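Local coordinates for protein hepatocyte growth factor-regulated tyrosine kinase substrate (Drosophila melanogaster, PDB 1DVP) that binds ubiquitin and phosphatidylinositol, is essential for endosome membrane invagination and multivesicular body formation, and promotes degradation of activated tyrosine kinase receptors, possibly by sorting them into these bodies, at residues 4-9 with 30-35; 67-70 with 76-79; 169-172 with 176-179. One frame throughout, in Å; residues are numbered along the deposited sequence.

Contact 1. Residues 4-9 with 30-35; sequences SSFCKN and CDEINQ
Glu32 reaches from helix 23-34 to the N-terminal end of helix 5-14, where Ser5, Phe6 and Asn9 receive its carboxylate. Its CB points toward the facing helix, and beyond CG, which lies anti to the carbonyl carbon (chi1 -59°), the chain runs extended, long enough to bridge two segment axes 10.6 Å apart at their closest. CD arrives 3.2 Å from Asn9 ND2 and 3.8 Å from Phe6 CA, and from there the two oxygens diverge. OE2 accepts a hydrogen bond from Ser5 OG at 2.9 Å, the hydroxyl approaching nearly in line with the C-O bond. OE1 takes the bond from Asn9 ND2 at 2.8 Å. This donor stands above the carboxylate plane, although OE1 itself lies close to the plane of the Asn9 amide; the two flat groups are turned 55° against each other. OE1 also lies 3.3 Å from Phe6 CA and at the edge of the Phe6 ring, near its plane. A buried carboxylate is thus gripped at each oxygen by a neutral donor, which probably eases the cost of burying its charge. At the start of the receiving helix, Ser4 is the N-cap, its OG accepting from Cys7 N. The two segments run nearly antiparallel, at 154°. Beside the carboxylate, the Phe6 side chain packs on Ile29 of helix 23-34 and on Ala43 and Ala46 of helix 40-51.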
loop_
_atom_site.group_PDB
_atom_site.type_symbol
_atom_site.label_atom_id
_atom_site.label_comp_id
_atom_site.label_asym_id
_atom_site.label_seq_id
_atom_site.Cartn_x
_atom_site.Cartn_y
_atom_site.Cartn_z
ATOM N N SER A 4 3.895 2.571 -37.235
ATOM C CA SER A 4 4.483 2.232 -35.951
ATOM C C SER A 4 3.495 2.468 -34.817
ATOM O O SER A 4 2.710 3.423 -34.827
ATOM C CB SER A 4 5.752 3.035 -35.690
ATOM O OG SER A 4 5.458 4.336 -35.212
ATOM N N SER A 5 3.528 1.556 -33.857
ATOM C CA SER A 5 2.687 1.607 -32.676
ATOM C C SER A 5 2.841 2.986 -32.023
ATOM O O SER A 5 1.868 3.587 -31.603
ATOM C CB SER A 5 3.107 0.482 -31.705
ATOM O OG SER A 5 2.446 0.594 -30.467
ATOM N N PHE A 6 4.072 3.474 -31.941
ATOM C CA PHE A 6 4.332 4.788 -31.389
ATOM C C PHE A 6 3.446 5.878 -32.048
ATOM O O PHE A 6 2.789 6.646 -31.350
ATOM C CB PHE A 6 5.807 5.155 -31.558
ATOM C CG PHE A 6 6.099 6.612 -31.340
ATOM C CD1 PHE A 6 6.062 7.166 -30.067
ATOM C CD2 PHE A 6 6.370 7.453 -32.427
ATOM C CE1 PHE A 6 6.281 8.525 -29.877
ATOM C CE2 PHE A 6 6.593 8.824 -32.244
ATOM C CZ PHE A 6 6.547 9.361 -30.972
ATOM N N CYS A 7 3.439 5.935 -33.385
ATOM C CA CYS A 7 2.653 6.939 -34.071
ATOM C C CYS A 7 1.158 6.823 -33.762
ATOM O O CYS A 7 0.476 7.829 -33.613
ATOM C CB CYS A 7 2.944 6.917 -35.583
ATOM S SG CYS A 7 4.487 7.852 -35.975
ATOM N N LYS A 8 0.651 5.614 -33.615
ATOM C CA LYS A 8 -0.761 5.479 -33.296
ATOM C C LYS A 8 -1.018 5.997 -31.869
ATOM O O LYS A 8 -2.065 6.576 -31.582
ATOM C CB LYS A 8 -1.211 4.013 -33.413
ATOM C CG LYS A 8 -2.614 3.732 -32.829
ATOM C CD LYS A 8 -3.677 3.491 -33.928
ATOM C CE LYS A 8 -5.101 3.565 -33.380
ATOM N NZ LYS A 8 -5.244 2.758 -32.132
ATOM N N ASN A 9 -0.069 5.769 -30.967
ATOM C CA ASN A 9 -0.245 6.240 -29.606
ATOM C C ASN A 9 -0.153 7.775 -29.577
ATOM O O ASN A 9 -0.876 8.413 -28.846
ATOM C CB ASN A 9 0.794 5.593 -28.654
ATOM C CG ASN A 9 0.598 4.076 -28.482
ATOM O OD1 ASN A 9 -0.519 3.574 -28.373
ATOM N ND2 ASN A 9 1.713 3.344 -28.441
ATOM N N CYS A 30 6.085 6.645 -23.307
ATOM C CA CYS A 30 7.279 6.624 -22.452
ATOM C C CYS A 30 7.943 5.251 -22.439
ATOM O O CYS A 30 9.149 5.160 -22.576
ATOM C CB CYS A 30 6.908 7.052 -21.035
ATOM S SG CYS A 30 6.354 8.757 -21.014
ATOM N N ASP A 31 7.171 4.183 -22.262
ATOM C CA ASP A 31 7.734 2.825 -22.297
ATOM C C ASP A 31 8.395 2.507 -23.661
ATOM O O ASP A 31 9.499 1.935 -23.717
ATOM C CB ASP A 31 6.633 1.789 -22.008
ATOM C CG ASP A 31 6.287 1.704 -20.508
ATOM O OD1 ASP A 31 7.153 2.085 -19.680
ATOM O OD2 ASP A 31 5.177 1.249 -20.184
ATOM N N GLU A 32 7.714 2.861 -24.769
ATOM C CA GLU A 32 8.280 2.580 -26.104
ATOM C C GLU A 32 9.651 3.236 -26.256
ATOM O O GLU A 32 10.536 2.643 -26.851
ATOM C CB GLU A 32 7.339 3.032 -27.246
ATOM C CG GLU A 32 5.968 2.353 -27.170
ATOM C CD GLU A 32 4.904 2.812 -28.190
ATOM O OE1 GLU A 32 4.440 3.985 -28.171
ATOM O OE2 GLU A 32 4.503 1.948 -28.999
ATOM N N ILE A 33 9.851 4.427 -25.699
ATOM C CA ILE A 33 11.148 5.080 -25.819
ATOM C C ILE A 33 12.171 4.397 -24.903
ATOM O O ILE A 33 13.304 4.062 -25.312
ATOM C CB ILE A 33 11.045 6.578 -25.460
ATOM C CG1 ILE A 33 10.129 7.283 -26.469
ATOM C CG2 ILE A 33 12.431 7.211 -25.422
ATOM C CD1 ILE A 33 9.937 8.826 -26.172
ATOM N N ASN A 34 11.747 4.165 -23.669
ATOM C CA ASN A 34 12.589 3.522 -22.668
ATOM C C ASN A 34 13.031 2.130 -23.135
ATOM O O ASN A 34 14.165 1.742 -22.914
ATOM C CB ASN A 34 11.826 3.443 -21.338
ATOM C CG ASN A 34 11.697 4.822 -20.629
ATOM O OD1 ASN A 34 10.834 4.991 -19.781
ATOM N ND2 ASN A 34 12.559 5.777 -20.969
ATOM N N GLN A 35 12.141 1.398 -23.812
ATOM C CA GLN A 35 12.489 0.059 -24.284
ATOM C C GLN A 35 13.157 0.000 -25.677
ATOM O O GLN A 35 13.412 -1.069 -26.201
ATOM C CB GLN A 35 11.250 -0.847 -24.230
ATOM C CG GLN A 35 10.852 -1.207 -22.788
ATOM C CD GLN A 35 9.575 -2.056 -22.677
ATOM O OE1 GLN A 35 8.513 -1.687 -23.216
ATOM N NE2 GLN A 35 9.669 -3.199 -21.949
#

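Contact 2. Residues 67-70 with 76-79; sequences ESIV and PVHE
His78 NE2 donates a short hydrogen bond of 2.6 Å to the backbone oxygen of Val70, near the C-terminal end of helix 56-72. The N-H points almost straight at its acceptor (159°), and the oxygen lies in the plane of the imidazole. Seen from the carbonyl, the donor sits in the carbonyl plane on a lone pair. With CG anti to the carbonyl carbon (chi1 -58°), the ring of His78 reaches back to the preceding helix, and its CD2 comes 3.9 Å from Val70 CG1. Beside this polar link runs an apolar one through CG1 of Val77, which lies 4.0 Å from Ile69 CG1 and 4.1 Å from Val70 CG2, so one branch of a single valine fits against two consecutive residues of the other helix. The same Val77 methyl also rests by the backbone oxygen of Ile69. The Ile69 and Val77 side chains cross at about a right angle. Further out, Phe117 meets the His78 ring edge to face and Tyr123 also touches it, which should help fix its rotation. Trp113 of helix 100-116 packs on Val70, while Ile29, Ile33 and Ile47, from helices 23-34 and 40-51, pack on Ile69. The result is two consecutive helices joined by a very short link, a side chain of the second bonding to a main-chain carbonyl in the last turn of the first, within the all-helical superhelix of the VHS domain.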
loop_
_atom_site.group_PDB
_atom_site.type_symbol
_atom_site.label_atom_id
_atom_site.label_comp_id
_atom_site.label_asym_id
_atom_site.label_seq_id
_atom_site.Cartn_x
_atom_site.Cartn_y
_atom_site.Cartn_z
ATOM N N GLU A 67 6.397 16.960 -22.050
ATOM C CA GLU A 67 6.707 17.080 -20.634
ATOM C C GLU A 67 6.947 15.688 -20.023
ATOM O O GLU A 67 7.860 15.486 -19.217
ATOM C CB GLU A 67 5.553 17.773 -19.931
ATOM C CG GLU A 67 5.657 17.880 -18.392
ATOM C CD GLU A 67 4.390 18.531 -17.819
ATOM O OE1 GLU A 67 3.538 18.954 -18.651
ATOM O OE2 GLU A 67 4.231 18.618 -16.579
ATOM N N SER A 68 6.109 14.738 -20.437
ATOM C CA SER A 68 6.169 13.370 -19.947
ATOM C C SER A 68 7.393 12.584 -20.341
ATOM O O SER A 68 7.921 11.854 -19.509
ATOM C CB SER A 68 4.921 12.586 -20.381
ATOM O OG SER A 68 3.780 13.189 -19.846
ATOM N N ILE A 69 7.843 12.685 -21.587
ATOM C CA ILE A 69 9.029 11.900 -21.931
ATOM C C ILE A 69 10.292 12.521 -21.322
ATOM O O ILE A 69 11.238 11.817 -20.985
ATOM C CB ILE A 69 9.186 11.691 -23.488
ATOM C CG1 ILE A 69 9.408 13.027 -24.210
ATOM C CG2 ILE A 69 7.923 11.031 -24.049
ATOM C CD1 ILE A 69 9.852 12.842 -25.692
ATOM N N VAL A 70 10.291 13.844 -21.153
ATOM C CA VAL A 70 11.442 14.500 -20.564
ATOM C C VAL A 70 11.467 14.037 -19.139
ATOM O O VAL A 70 12.515 13.750 -18.562
ATOM C CB VAL A 70 11.318 16.055 -20.588
ATOM C CG1 VAL A 70 12.342 16.699 -19.580
ATOM C CG2 VAL A 70 11.612 16.565 -21.977
ATOM N N PRO A 76 18.648 9.909 -22.468
ATOM C CA PRO A 76 18.506 9.772 -23.924
ATOM C C PRO A 76 17.597 10.872 -24.537
ATOM O O PRO A 76 17.856 11.389 -25.634
ATOM C CB PRO A 76 17.918 8.373 -24.073
ATOM C CG PRO A 76 18.544 7.629 -22.950
ATOM C CD PRO A 76 18.423 8.620 -21.797
ATOM N N VAL A 77 16.543 11.227 -23.802
ATOM C CA VAL A 77 15.613 12.243 -24.253
ATOM C C VAL A 77 16.141 13.654 -23.947
ATOM O O VAL A 77 16.026 14.552 -24.764
ATOM C CB VAL A 77 14.203 12.007 -23.604
ATOM C CG1 VAL A 77 13.329 13.240 -23.714
ATOM C CG2 VAL A 77 13.530 10.823 -24.292
ATOM N N HIS A 78 16.731 13.833 -22.777
ATOM C CA HIS A 78 17.255 15.135 -22.380
ATOM C C HIS A 78 18.290 15.658 -23.361
ATOM O O HIS A 78 18.321 16.837 -23.689
ATOM C CB HIS A 78 17.859 15.040 -20.979
ATOM C CG HIS A 78 16.881 14.577 -19.936
ATOM N ND1 HIS A 78 17.268 14.169 -18.677
ATOM C CD2 HIS A 78 15.528 14.484 -19.962
ATOM C CE1 HIS A 78 16.195 13.847 -17.975
ATOM N NE2 HIS A 78 15.129 14.033 -18.731
ATOM N N GLU A 79 19.129 14.766 -23.849
ATOM C CA GLU A 79 20.165 15.166 -24.780
ATOM C C GLU A 79 19.604 15.486 -26.150
ATOM O O GLU A 79 20.095 16.397 -26.820
ATOM C CB GLU A 79 21.213 14.065 -24.859
ATOM C CG GLU A 79 21.972 13.946 -23.560
ATOM C CD GLU A 79 22.602 12.589 -23.355
ATOM O OE1 GLU A 79 23.121 12.361 -22.240
ATOM O OE2 GLU A 79 22.579 11.750 -24.289
#

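Contact 3. Residues 169-172 with 176-179; sequences VEFT and RKHH
Phe171 and Lys177 carry this contact, chiefly through a CH-pi interaction. Lys177 CB sits over one face of the Phe171 ring, 3.8 Å from its centroid and 14° off the ring normal, and Lys177 CA lies over that same face, 3.6 Å from Phe171 CE2. Farther along, the lysine chain bends at chi3 (44°) and again at chi4, which keeps its end beside the aromatic ring: Lys177 CE comes to 3.6 Å from Phe171 CD1, and Lys177 NZ to 3.8 Å from it. The two side chains cross at about a right angle. Van der Waals contact with the main chain continues the packing, as CD2 of Phe171 touches the carbonyl carbon of Arg176 at 3.6 Å.

No hydrogen bond joins the two segments. Inside the connecting turn, OG1 of Thr172 accepts from the backbone N of Asn175, and it bonds weakly to Asp31 of the second subunit. His178 and His179 each use ND1 to bond a citrate.

Among flat groups, the Arg176 guanidinium has His178 CE1 over one face, and the His179 ring stacks on Trp158 of the second subunit.

Residues 176-181 form the basic R(R/K)HHCR signature of FYVE zinc fingers, which as in other FYVE domains probably binds phosphatidylinositol 3-phosphate; the citrate, though probably from the crystallisation liquor, may mark that pocket. Phe171 lies close to the zinc ion held by Cys164, Cys167, Cys188 and Cys191. Strand 178-179 pairs antiparallel with strand 186-187, whose Val186 packs against Phe171, Lys177 and His179.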
loop_
_atom_site.group_PDB
_atom_site.type_symbol
_atom_site.label_atom_id
_atom_site.label_comp_id
_atom_site.label_asym_id
_atom_site.label_seq_id
_atom_site.Cartn_x
_atom_site.Cartn_y
_atom_site.Cartn_z
ATOM N N VAL A 169 -4.508 10.511 15.005
ATOM C CA VAL A 169 -5.195 9.575 15.911
ATOM C C VAL A 169 -4.358 8.254 15.974
ATOM O O VAL A 169 -3.757 7.833 14.961
ATOM C CB VAL A 169 -6.634 9.273 15.386
ATOM C CG1 VAL A 169 -6.517 8.574 14.038
ATOM C CG2 VAL A 169 -7.443 8.482 16.382
ATOM N N GLU A 170 -4.350 7.583 17.119
ATOM C CA GLU A 170 -3.565 6.350 17.240
ATOM C C GLU A 170 -4.334 5.197 16.657
ATOM O O GLU A 170 -5.514 5.001 16.998
ATOM C CB GLU A 170 -3.218 6.037 18.700
ATOM C CG GLU A 170 -2.359 7.043 19.354
ATOM C CD GLU A 170 -1.942 6.650 20.772
ATOM O OE1 GLU A 170 -2.641 5.907 21.478
ATOM O OE2 GLU A 170 -0.875 7.119 21.213
ATOM N N PHE A 171 -3.674 4.428 15.773
ATOM C CA PHE A 171 -4.359 3.303 15.178
ATOM C C PHE A 171 -4.609 2.272 16.259
ATOM O O PHE A 171 -3.815 2.130 17.149
ATOM C CB PHE A 171 -3.501 2.643 14.068
ATOM C CG PHE A 171 -3.303 3.520 12.841
ATOM C CD1 PHE A 171 -2.032 3.841 12.408
ATOM C CD2 PHE A 171 -4.419 4.033 12.154
ATOM C CE1 PHE A 171 -1.837 4.650 11.330
ATOM C CE2 PHE A 171 -4.243 4.843 11.072
ATOM C CZ PHE A 171 -2.954 5.172 10.635
ATOM N N THR A 172 -5.721 1.550 16.152
ATOM C CA THR A 172 -6.068 0.453 17.056
ATOM C C THR A 172 -6.287 -0.748 16.153
ATOM O O THR A 172 -6.067 -0.659 14.966
ATOM C CB THR A 172 -7.376 0.735 17.845
ATOM O OG1 THR A 172 -8.481 0.920 16.930
ATOM C CG2 THR A 172 -7.190 2.036 18.687
ATOM N N ARG A 176 -7.902 0.930 12.026
ATOM C CA ARG A 176 -6.670 0.549 11.350
ATOM C C ARG A 176 -6.178 1.491 10.241
ATOM O O ARG A 176 -6.893 2.390 9.763
ATOM C CB ARG A 176 -6.856 -0.862 10.791
ATOM C CG ARG A 176 -7.934 -0.921 9.697
ATOM C CD ARG A 176 -8.020 -2.316 9.060
ATOM N NE ARG A 176 -9.120 -2.377 8.109
ATOM C CZ ARG A 176 -9.053 -2.217 6.804
ATOM N NH1 ARG A 176 -7.887 -1.979 6.145
ATOM N NH2 ARG A 176 -10.220 -2.239 6.146
ATOM N N LYS A 177 -4.954 1.239 9.804
ATOM C CA LYS A 177 -4.336 2.069 8.790
ATOM C C LYS A 177 -4.798 1.768 7.388
ATOM O O LYS A 177 -5.333 0.682 7.083
ATOM C CB LYS A 177 -2.824 1.930 8.877
ATOM C CG LYS A 177 -2.339 0.499 8.754
ATOM C CD LYS A 177 -0.823 0.399 9.145
ATOM C CE LYS A 177 -0.556 1.206 10.395
ATOM N NZ LYS A 177 -0.687 0.390 11.675
ATOM N N HIS A 178 -4.616 2.768 6.546
ATOM C CA HIS A 178 -4.977 2.668 5.143
ATOM C C HIS A 178 -3.954 3.536 4.451
ATOM O O HIS A 178 -3.580 4.570 5.022
ATOM C CB HIS A 178 -6.368 3.275 4.873
ATOM C CG HIS A 178 -7.477 2.634 5.629
ATOM N ND1 HIS A 178 -8.151 1.501 5.181
ATOM C CD2 HIS A 178 -7.991 2.928 6.856
ATOM C CE1 HIS A 178 -9.014 1.126 6.108
ATOM N NE2 HIS A 178 -8.936 1.970 7.133
ATOM N N HIS A 179 -3.460 3.134 3.267
ATOM C CA HIS A 179 -2.531 4.014 2.580
ATOM C C HIS A 179 -3.243 4.889 1.544
ATOM O O HIS A 179 -4.206 4.461 0.856
ATOM C CB HIS A 179 -1.421 3.212 1.835
ATOM C CG HIS A 179 -0.499 2.463 2.746
ATOM N ND1 HIS A 179 -0.852 1.274 3.360
ATOM C CD2 HIS A 179 0.771 2.734 3.142
ATOM C CE1 HIS A 179 0.160 0.845 4.091
ATOM N NE2 HIS A 179 1.156 1.714 3.976
#

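In the fold
From the N terminus, contact 1 comes first, closing the path from helix 5-14 through the loop into helix 23-34. Contact 2 then closes the much shorter connection between helices 56-72 and 74-81. Contact 3 follows in the zinc finger, across a three-residue turn. The three loops are in series, with none nested or crossed. Contacts 1 and 2 belong to one VHS core and touch directly: Ile33 CD1 packs 3.7 Å from Ile69 CG2. Contact 3 stands apart, its centre about 40 Å from that of contact 2. The dimer brings the domains together, since Asp31 hydrogen-bonds the backbone N atoms of Phe173 and Thr174 of the second subunit.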